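CocE/NonD family hydrolase (Staphylococcus aureus subsp. aureus COL, PDB 3III) is probably a serine hydrolase of the alpha/beta-hydrolase fold that cleaves ester or amide bonds, as its CocE/NonD and S15 peptidase relatives do. Local coordinates at residues 255-269 and 284-297. Residues are numbered along the deposited sequence; the frame is centred on the assembly and turned at random.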
loop_
_atom_site.group_PDB
_atom_site.type_symbol
_atom_site.label_atom_id
_atom_site.label_comp_id
_atom_site.label_asym_id
_atom_site.label_seq_id
_atom_site.Cartn_x
_atom_site.Cartn_y
_atom_site.Cartn_z
ATOM N N LEU A 255 11.409 -8.959 5.725
ATOM C CA LEU A 255 10.157 -9.082 6.471
ATOM C C LEU A 255 10.117 -10.263 7.454
ATOM O O LEU A 255 9.464 -10.171 8.477
ATOM C CB LEU A 255 9.001 -9.210 5.486
ATOM C CG LEU A 255 8.675 -7.942 4.676
ATOM C CD1 LEU A 255 7.703 -8.296 3.578
ATOM C CD2 LEU A 255 8.082 -6.856 5.550
ATOM N N SER A 256 10.822 -11.356 7.141
ATOM C CA SER A 256 10.837 -12.518 7.998
ATOM C C SER A 256 11.577 -12.305 9.328
ATOM O O SER A 256 11.531 -13.147 10.230
ATOM C CB SER A 256 11.426 -13.709 7.240
ATOM O OG SER A 256 12.791 -13.516 6.987
ATOM N N GLN A 257 12.316 -11.226 9.436
ATOM C CA GLN A 257 12.877 -10.787 10.708
ATOM C C GLN A 257 11.844 -10.209 11.661
ATOM O O GLN A 257 12.123 -10.037 12.869
ATOM C CB GLN A 257 13.936 -9.733 10.439
ATOM C CG GLN A 257 15.164 -10.312 9.651
ATOM C CD GLN A 257 16.271 -9.308 9.410
ATOM O OE1 GLN A 257 16.270 -8.198 9.941
ATOM N NE2 GLN A 257 17.239 -9.703 8.626
ATOM N N ILE A 258 10.681 -9.832 11.144
ATOM C CA ILE A 258 9.668 -9.190 12.026
ATOM C C ILE A 258 9.021 -10.228 12.938
ATOM O O ILE A 258 8.456 -11.260 12.463
ATOM C CB ILE A 258 8.607 -8.461 11.218
ATOM C CG1 ILE A 258 9.255 -7.317 10.453
ATOM C CG2 ILE A 258 7.462 -7.981 12.086
ATOM C CD1 ILE A 258 8.252 -6.614 9.516
ATOM N N LYS A 259 9.093 -9.967 14.235
ATOM C CA LYS A 259 8.426 -10.802 15.247
ATOM C C LYS A 259 7.296 -10.135 16.051
ATOM O O LYS A 259 6.584 -10.802 16.834
ATOM C CB LYS A 259 9.479 -11.320 16.228
ATOM C CG LYS A 259 10.554 -12.140 15.541
ATOM C CD LYS A 259 11.719 -12.398 16.525
ATOM C CE LYS A 259 12.565 -13.599 16.087
ATOM N NZ LYS A 259 13.936 -13.574 16.742
ATOM N N THR A 260 7.181 -8.821 15.902
ATOM C CA THR A 260 6.273 -7.970 16.712
ATOM C C THR A 260 4.795 -8.284 16.416
ATOM O O THR A 260 4.424 -8.468 15.281
ATOM C CB THR A 260 6.563 -6.467 16.380
ATOM O OG1 THR A 260 7.946 -6.170 16.661
ATOM C CG2 THR A 260 5.664 -5.499 17.138
ATOM N N PRO A 261 3.946 -8.350 17.462
ATOM C CA PRO A 261 2.524 -8.474 17.217
ATOM C C PRO A 261 2.018 -7.421 16.223
ATOM O O PRO A 261 2.366 -6.225 16.319
ATOM C CB PRO A 261 1.907 -8.227 18.589
ATOM C CG PRO A 261 2.930 -8.737 19.571
ATOM C CD PRO A 261 4.270 -8.377 18.901
ATOM N N LEU A 262 1.200 -7.866 15.302
ATOM C CA LEU A 262 0.973 -7.177 14.034
ATOM C C LEU A 262 -0.499 -7.141 13.613
ATOM O O LEU A 262 -1.159 -8.158 13.585
ATOM C CB LEU A 262 1.793 -7.932 12.944
ATOM C CG LEU A 262 1.489 -7.619 11.488
ATOM C CD1 LEU A 262 1.854 -6.141 11.220
ATOM C CD2 LEU A 262 2.325 -8.491 10.540
ATOM N N LEU A 263 -0.994 -5.935 13.352
ATOM C CA LEU A 263 -2.262 -5.665 12.712
ATOM C C LEU A 263 -1.980 -4.922 11.395
ATOM O O LEU A 263 -1.598 -3.768 11.396
ATOM C CB LEU A 263 -3.182 -4.862 13.662
ATOM C CG LEU A 263 -4.495 -4.381 13.045
ATOM C CD1 LEU A 263 -5.416 -5.531 12.555
ATOM C CD2 LEU A 263 -5.312 -3.469 14.008
ATOM N N THR A 264 -2.146 -5.611 10.261
ATOM C CA THR A 264 -1.941 -5.056 8.954
ATOM C C THR A 264 -3.228 -4.637 8.329
ATOM O O THR A 264 -4.237 -5.382 8.413
ATOM C CB THR A 264 -1.312 -6.123 8.037
ATOM O OG1 THR A 264 -0.106 -6.593 8.662
ATOM C CG2 THR A 264 -1.016 -5.546 6.614
ATOM N N CYS A 265 -3.248 -3.476 7.680
ATOM C CA CYS A 265 -4.348 -3.215 6.741
ATOM C C CYS A 265 -3.762 -3.226 5.339
ATOM O O CYS A 265 -2.722 -2.591 5.087
ATOM C CB CYS A 265 -5.060 -1.895 7.029
ATOM S SG CYS A 265 -6.236 -1.501 5.744
ATOM N N ALA A 266 -4.420 -3.976 4.456
ATOM C CA ALA A 266 -4.259 -3.932 2.993
ATOM C C ALA A 266 -5.570 -3.490 2.348
ATOM O O ALA A 266 -6.648 -3.665 2.935
ATOM C CB ALA A 266 -3.871 -5.315 2.429
ATOM N N SER A 267 -5.501 -2.968 1.130
ATOM C CA SER A 267 -6.709 -2.542 0.452
ATOM C C SER A 267 -6.650 -2.995 -0.988
ATOM O O SER A 267 -5.630 -2.853 -1.641
ATOM C CB SER A 267 -6.873 -1.040 0.515
ATOM O OG SER A 267 -8.076 -0.621 -0.091
ATOM N N TRP A 268 -7.769 -3.510 -1.488
ATOM C CA TRP A 268 -7.913 -3.767 -2.904
ATOM C C TRP A 268 -7.780 -2.464 -3.748
ATOM O O TRP A 268 -7.567 -2.545 -4.953
ATOM C CB TRP A 268 -9.272 -4.384 -3.197
ATOM C CG TRP A 268 -9.708 -5.480 -2.312
ATOM C CD1 TRP A 268 -10.913 -5.581 -1.700
ATOM C CD2 TRP A 268 -8.999 -6.703 -2.022
ATOM N NE1 TRP A 268 -11.008 -6.786 -1.042
ATOM C CE2 TRP A 268 -9.843 -7.488 -1.213
ATOM C CE3 TRP A 268 -7.735 -7.198 -2.358
ATOM C CZ2 TRP A 268 -9.485 -8.758 -0.763
ATOM C CZ3 TRP A 268 -7.368 -8.476 -1.905
ATOM C CH2 TRP A 268 -8.260 -9.242 -1.123
ATOM N N SER A 269 -7.952 -1.306 -3.136
ATOM C CA SER A 269 -8.041 -0.007 -3.837
ATOM C C SER A 269 -6.666 0.736 -4.077
ATOM O O SER A 269 -6.642 1.874 -4.591
ATOM C CB SER A 269 -8.896 0.923 -3.004
ATOM O OG SER A 269 -10.058 0.265 -2.447
ATOM N N GLN A 284 4.792 -12.654 5.142
ATOM C CA GLN A 284 6.182 -12.999 5.412
ATOM C C GLN A 284 6.638 -12.752 6.862
ATOM O O GLN A 284 7.637 -13.321 7.308
ATOM C CB GLN A 284 7.109 -12.189 4.509
ATOM C CG GLN A 284 7.177 -12.663 3.041
ATOM C CD GLN A 284 8.148 -11.839 2.247
ATOM O OE1 GLN A 284 9.251 -11.555 2.722
ATOM N NE2 GLN A 284 7.710 -11.343 1.077
ATOM N N ALA A 285 5.973 -11.828 7.558
ATOM C CA ALA A 285 6.322 -11.563 8.953
ATOM C C ALA A 285 6.360 -12.908 9.735
ATOM O O ALA A 285 5.436 -13.749 9.590
ATOM C CB ALA A 285 5.320 -10.556 9.597
ATOM N N ALA A 286 7.363 -13.057 10.599
ATOM C CA ALA A 286 7.514 -14.224 11.461
ATOM C C ALA A 286 6.650 -14.119 12.718
ATOM O O ALA A 286 6.499 -15.073 13.443
ATOM C CB ALA A 286 9.021 -14.461 11.833
ATOM N N SER A 287 6.054 -12.959 12.944
ATOM C CA SER A 287 5.202 -12.699 14.113
ATOM C C SER A 287 4.224 -13.836 14.449
ATOM O O SER A 287 3.451 -14.234 13.613
ATOM C CB SER A 287 4.411 -11.422 13.841
ATOM O OG SER A 287 5.291 -10.344 13.532
ATOM N N GLU A 288 4.252 -14.346 15.681
ATOM C CA GLU A 288 3.343 -15.410 16.068
ATOM C C GLU A 288 1.904 -14.895 16.222
ATOM O O GLU A 288 0.940 -15.684 16.187
ATOM C CB GLU A 288 3.839 -16.033 17.387
ATOM C CG GLU A 288 5.014 -16.960 17.188
ATOM C CD GLU A 288 5.687 -17.418 18.505
ATOM O OE1 GLU A 288 5.137 -17.206 19.616
ATOM O OE2 GLU A 288 6.787 -17.996 18.414
ATOM N N GLU A 289 1.749 -13.575 16.374
ATOM C CA GLU A 289 0.457 -12.961 16.650
ATOM C C GLU A 289 0.260 -11.876 15.574
ATOM O O GLU A 289 0.834 -10.800 15.683
ATOM C CB GLU A 289 0.478 -12.342 18.051
ATOM C CG GLU A 289 0.768 -13.366 19.168
ATOM C CD GLU A 289 0.794 -12.762 20.588
ATOM O OE1 GLU A 289 1.839 -12.250 21.060
ATOM O OE2 GLU A 289 -0.214 -12.839 21.256
ATOM N N LYS A 290 -0.469 -12.202 14.516
ATOM C CA LYS A 290 -0.672 -11.274 13.421
ATOM C C LYS A 290 -2.077 -11.382 12.835
ATOM O O LYS A 290 -2.663 -12.471 12.801
ATOM C CB LYS A 290 0.404 -11.467 12.374
ATOM C CG LYS A 290 0.495 -12.854 11.750
ATOM C CD LYS A 290 1.464 -12.830 10.528
ATOM C CE LYS A 290 1.618 -14.189 9.912
ATOM N NZ LYS A 290 2.676 -14.225 8.789
ATOM N N TRP A 291 -2.597 -10.233 12.405
ATOM C CA TRP A 291 -3.938 -10.116 11.846
ATOM C C TRP A 291 -3.899 -9.246 10.626
ATOM O O TRP A 291 -3.110 -8.300 10.547
ATOM C CB TRP A 291 -4.884 -9.486 12.889
ATOM C CG TRP A 291 -5.160 -10.430 14.028
ATOM C CD1 TRP A 291 -6.223 -11.291 14.148
ATOM C CD2 TRP A 291 -4.349 -10.641 15.191
ATOM N NE1 TRP A 291 -6.101 -12.025 15.291
ATOM C CE2 TRP A 291 -4.953 -11.656 15.941
ATOM C CE3 TRP A 291 -3.151 -10.088 15.651
ATOM C CZ2 TRP A 291 -4.430 -12.107 17.165
ATOM C CZ3 TRP A 291 -2.632 -10.553 16.896
ATOM C CH2 TRP A 291 -3.268 -11.545 17.608
ATOM N N LEU A 292 -4.816 -9.494 9.713
ATOM C CA LEU A 292 -4.919 -8.714 8.498
ATOM C C LEU A 292 -6.364 -8.255 8.301
ATOM O O LEU A 292 -7.326 -9.047 8.458
ATOM C CB LEU A 292 -4.477 -9.593 7.300
ATOM C CG LEU A 292 -4.702 -9.075 5.889
ATOM C CD1 LEU A 292 -3.841 -7.853 5.678
ATOM C CD2 LEU A 292 -4.380 -10.208 4.816
ATOM N N TYR A 293 -6.530 -6.992 7.944
ATOM C CA TYR A 293 -7.849 -6.459 7.595
ATOM C C TYR A 293 -7.758 -5.899 6.169
ATOM O O TYR A 293 -6.886 -5.070 5.903
ATOM C CB TYR A 293 -8.191 -5.346 8.562
ATOM C CG TYR A 293 -9.432 -4.556 8.243
ATOM C CD1 TYR A 293 -10.672 -5.122 8.352
ATOM C CD2 TYR A 293 -9.340 -3.242 7.798
ATOM C CE1 TYR A 293 -11.825 -4.410 7.998
ATOM C CE2 TYR A 293 -10.473 -2.505 7.491
ATOM C CZ TYR A 293 -11.698 -3.079 7.591
ATOM O OH TYR A 293 -12.793 -2.360 7.222
ATOM N N VAL A 294 -8.635 -6.352 5.277
ATOM C CA VAL A 294 -8.668 -5.906 3.872
ATOM C C VAL A 294 -10.002 -5.292 3.519
ATOM O O VAL A 294 -11.045 -5.927 3.650
ATOM C CB VAL A 294 -8.333 -7.003 2.873
ATOM C CG1 VAL A 294 -8.008 -6.415 1.477
ATOM C CG2 VAL A 294 -7.131 -7.909 3.353
ATOM N N HIS A 295 -9.954 -4.106 2.929
ATOM C CA HIS A 295 -11.165 -3.463 2.413
ATOM C C HIS A 295 -10.972 -2.967 0.994
ATOM O O HIS A 295 -9.819 -2.795 0.535
ATOM C CB HIS A 295 -11.557 -2.311 3.329
ATOM C CG HIS A 295 -10.597 -1.169 3.323
ATOM N ND1 HIS A 295 -10.593 -0.229 2.311
ATOM C CD2 HIS A 295 -9.615 -0.812 4.174
ATOM C CE1 HIS A 295 -9.645 0.660 2.556
ATOM N NE2 HIS A 295 -9.023 0.321 3.670
ATOM N N GLY A 296 -12.097 -2.717 0.320
ATOM C CA GLY A 296 -12.122 -2.162 -1.025
ATOM C C GLY A 296 -12.683 -0.723 -1.066
ATOM O O GLY A 296 -13.343 -0.323 -2.033
ATOM N N ARG A 297 -12.322 0.057 -0.068
ATOM C CA ARG A 297 -12.769 1.442 0.105
ATOM C C ARG A 297 -11.559 2.395 0.057
ATOM O O ARG A 297 -10.488 2.020 -0.422
ATOM C CB ARG A 297 -13.509 1.545 1.445
ATOM C CG ARG A 297 -14.575 0.393 1.712
ATOM C CD ARG A 297 -15.647 0.469 0.708
ATOM N NE ARG A 297 -16.528 -0.708 0.763
ATOM C CZ ARG A 297 -17.696 -0.786 1.385
ATOM N NH1 ARG A 297 -18.166 0.230 2.099
ATOM N NH2 ARG A 297 -18.371 -1.947 1.323
HETATM O O HOH W 1 11.248 -9.983 2.769
HETATM O O HOH W 2 6.655 -13.535 17.298
HETATM O O HOH W 3 3.837 -11.715 17.413
#
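V294 pushes its CG1 methyl against one face of the W268 indole, 3.5 Å from the centroid of the six-membered ring. A beta-branched residue suits this place: with CG1 anti to the backbone N (chi1 -165°), that methyl becomes the bump that sits over the flat ring in a CH-pi contact, while CG2 lies near A266 CB. Beside the indole, G296 brings its bare CA to 3.7 Å from W268 CD1; glycine, having no side chain, lets its backbone lie close beside the ring.

Strands 262-267 and 290-295 lead up to this end, parallel neighbours whose side chains alternate between two faces. On the face of A266 and V294, the short A266 makes a shallow dip beside which L292 CD1 settles, also meeting T264 CG2 at 3.8 Å; toward the start of the strands, L262 CD2 abuts A285 CB. On the other face L263 CD1 rests against W291 CB, and C265 SG lies 3.8 Å from H295 CD2.

Serine suits the polar ends because its short side chain carries a hydroxyl that reaches a nearby carbonyl. S287 OG gives its proton to T260 O at 2.7 Å, from above the carbonyl plane. S267 OG donates to H295 O at 2.9 Å, also from out of the carbonyl plane, and W268 N grips that oxygen from the opposite face; the same hydroxyl accepts from S269 N in an ST turn, and S267 CB lies over one face of the H295 ring, toward its rim.

The pair closes a beta-alpha-beta crossover through helix 275-284 in the central sheet of the hydrolase domain. Strand 186-192 flanks 262-267 and strand 333-338 flanks 290-295; helix 170-179 packs on I258 and T264, and helix 306-319 covers L263 and W291.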